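Local coordinates for trehalose-6-phosphate phosphatase (Cryptococcus neoformans, PDB 5DX9), which belongs to the HAD superfamily as a trehalose-phosphatase and binds a magnesium ion and a glycan, at residues 11-16 and 301-305. Residues are numbered along the deposited sequence; the frame is centred on the assembly and turned at random.
Sequences FTDAYK and LLEEI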
loop_
_atom_site.group_PDB
_atom_site.type_symbol
_atom_site.label_atom_id
_atom_site.label_comp_id
_atom_site.label_asym_id
_atom_site.label_seq_id
_atom_site.Cartn_x
_atom_site.Cartn_y
_atom_site.Cartn_z
ATOM N N PHE A 11 5.091 -15.971 -13.603
ATOM C CA PHE A 11 5.523 -15.386 -12.337
ATOM C C PHE A 11 6.262 -16.412 -11.486
ATOM O O PHE A 11 7.260 -16.092 -10.842
ATOM C CB PHE A 11 4.337 -14.823 -11.553
ATOM C CG PHE A 11 4.712 -14.309 -10.197
ATOM C CD1 PHE A 11 5.474 -13.161 -10.070
ATOM C CD2 PHE A 11 4.321 -14.979 -9.053
ATOM C CE1 PHE A 11 5.834 -12.686 -8.826
ATOM C CE2 PHE A 11 4.676 -14.507 -7.803
ATOM C CZ PHE A 11 5.436 -13.361 -7.689
ATOM N N THR A 12 5.762 -17.643 -11.484
ATOM C CA THR A 12 6.381 -18.722 -10.720
ATOM C C THR A 12 7.837 -18.929 -11.125
ATOM O O THR A 12 8.724 -19.020 -10.276
ATOM C CB THR A 12 5.618 -20.047 -10.898
ATOM O OG1 THR A 12 4.301 -19.924 -10.345
ATOM C CG2 THR A 12 6.349 -21.179 -10.197
ATOM N N ASP A 13 8.079 -18.994 -12.428
ATOM C CA ASP A 13 9.420 -19.241 -12.938
ATOM C C ASP A 13 10.354 -18.070 -12.644
ATOM O O ASP A 13 11.529 -18.265 -12.325
ATOM C CB ASP A 13 9.366 -19.532 -14.437
ATOM C CG ASP A 13 8.805 -20.915 -14.741
ATOM O OD1 ASP A 13 9.169 -21.875 -14.027
ATOM O OD2 ASP A 13 7.998 -21.042 -15.688
ATOM N N ALA A 14 9.828 -16.852 -12.742
ATOM C CA ALA A 14 10.617 -15.669 -12.428
ATOM C C ALA A 14 10.971 -15.652 -10.945
ATOM O O ALA A 14 12.084 -15.286 -10.566
ATOM C CB ALA A 14 9.870 -14.411 -12.815
ATOM N N TYR A 15 10.019 -16.065 -10.115
ATOM C CA TYR A 15 10.225 -16.114 -8.672
ATOM C C TYR A 15 11.352 -17.074 -8.310
ATOM O O TYR A 15 12.156 -16.800 -7.418
ATOM C CB TYR A 15 8.932 -16.527 -7.965
ATOM C CG TYR A 15 9.021 -16.569 -6.453
ATOM C CD1 TYR A 15 8.547 -15.517 -5.680
ATOM C CD2 TYR A 15 9.567 -17.667 -5.796
ATOM C CE1 TYR A 15 8.620 -15.555 -4.298
ATOM C CE2 TYR A 15 9.644 -17.714 -4.415
ATOM C CZ TYR A 15 9.168 -16.655 -3.673
ATOM O OH TYR A 15 9.242 -16.694 -2.299
ATOM N N LYS A 16 11.404 -18.201 -9.010
ATOM C CA LYS A 16 12.418 -19.219 -8.761
ATOM C C LYS A 16 13.809 -18.762 -9.200
ATOM O O LYS A 16 14.806 -19.099 -8.564
ATOM C CB LYS A 16 12.039 -20.521 -9.473
ATOM C CG LYS A 16 10.831 -21.227 -8.867
ATOM C CD LYS A 16 10.058 -22.015 -9.915
ATOM C CE LYS A 16 10.925 -23.076 -10.572
ATOM N NZ LYS A 16 10.216 -23.744 -11.702
ATOM N N LEU A 301 2.483 -21.415 -5.560
ATOM C CA LEU A 301 3.884 -21.101 -5.789
ATOM C C LEU A 301 4.764 -21.717 -4.706
ATOM O O LEU A 301 5.777 -22.352 -5.001
ATOM C CB LEU A 301 4.088 -19.584 -5.840
ATOM C CG LEU A 301 5.523 -19.072 -5.970
ATOM C CD1 LEU A 301 6.226 -19.782 -7.109
ATOM C CD2 LEU A 301 5.548 -17.566 -6.192
ATOM N N LEU A 302 4.362 -21.529 -3.453
ATOM C CA LEU A 302 5.115 -22.045 -2.315
ATOM C C LEU A 302 5.235 -23.566 -2.348
ATOM O O LEU A 302 6.321 -24.110 -2.144
ATOM C CB LEU A 302 4.467 -21.594 -1.006
ATOM C CG LEU A 302 4.728 -20.126 -0.663
ATOM C CD1 LEU A 302 3.836 -19.669 0.476
ATOM C CD2 LEU A 302 6.196 -19.920 -0.326
ATOM N N GLU A 303 4.121 -24.244 -2.601
ATOM C CA GLU A 303 4.128 -25.697 -2.719
ATOM C C GLU A 303 5.118 -26.173 -3.782
ATOM O O GLU A 303 5.850 -27.141 -3.570
ATOM C CB GLU A 303 2.733 -26.219 -3.047
ATOM C CG GLU A 303 2.758 -27.494 -3.863
ATOM C CD GLU A 303 1.774 -28.533 -3.366
ATOM O OE1 GLU A 303 0.980 -28.214 -2.454
ATOM O OE2 GLU A 303 1.803 -29.670 -3.887
ATOM N N GLU A 304 5.137 -25.489 -4.921
ATOM C CA GLU A 304 6.039 -25.851 -6.008
ATOM C C GLU A 304 7.498 -25.688 -5.604
ATOM O O GLU A 304 8.360 -26.421 -6.082
ATOM C CB GLU A 304 5.756 -25.015 -7.254
ATOM C CG GLU A 304 6.757 -25.255 -8.374
ATOM C CD GLU A 304 6.330 -24.641 -9.688
ATOM O OE1 GLU A 304 7.184 -24.523 -10.595
ATOM O OE2 GLU A 304 5.138 -24.282 -9.816
ATOM N N ILE A 305 7.771 -24.720 -4.736
ATOM C CA ILE A 305 9.123 -24.512 -4.225
ATOM C C ILE A 305 9.571 -25.693 -3.370
ATOM O O ILE A 305 10.748 -26.059 -3.375
ATOM C CB ILE A 305 9.227 -23.221 -3.392
ATOM C CG1 ILE A 305 9.013 -21.991 -4.275
ATOM C CG2 ILE A 305 10.586 -23.138 -2.708
ATOM C CD1 ILE A 305 10.189 -21.672 -5.163
#
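F11 opens this example of two helices from opposite ends of a chain joined by an apolar core with a charged border: its ring atom CE2 lies 3.6 Å from CD2 of L301, and the two side chains cross at about a right angle. One turn of backbone separates F11 from Y15, and CD2 of L301 touches both rings; with CG anti to the backbone N (chi1 176°), the leucine side chain is directed across to segment 11-16. T12 takes the other branch, its CG2 meeting CD1 of L301 at 3.4 Å, tight for two carbons. That same methyl rests against the carboxylate of E304, while the T12 hydroxyl is hydrogen-bonded to the carbonyl oxygen of T8 in its own helix. D13 enters indirectly, through K16. Y15 offers a ring face: CD2 of L301 sits over it in a CH-pi contact, 3.8 Å from the ring centroid and displaced toward the rim. At the edge of the ring, near its plane, comes CD1 of I305, and the Y15 hydroxyl is hydrogen-bonded to ND2 of N60. K16 CG packs 3.8 Å from CD1 of I305. Farther out the lysine chain bends (chi3 60°), and K16 NZ forms a salt bridge to OD1 of D13 at 3.2 Å. A second one joins K16 NZ to OE1 of E304 at 3.3 Å, its hydrogen bond weak. The shared ammonium probably offsets the repulsion between the two acids. The axes of segments 11-16 and 301-305 come within 10.7 Å and cross at -50°. Both helices pack beside the mixed sheet of the HAD core: F11, A14 and Y15 of helix 8-17 touch L206 on strand 206-211, whereas L302 of helix 291-306 and Y15 both reach L54 on helix 45-56.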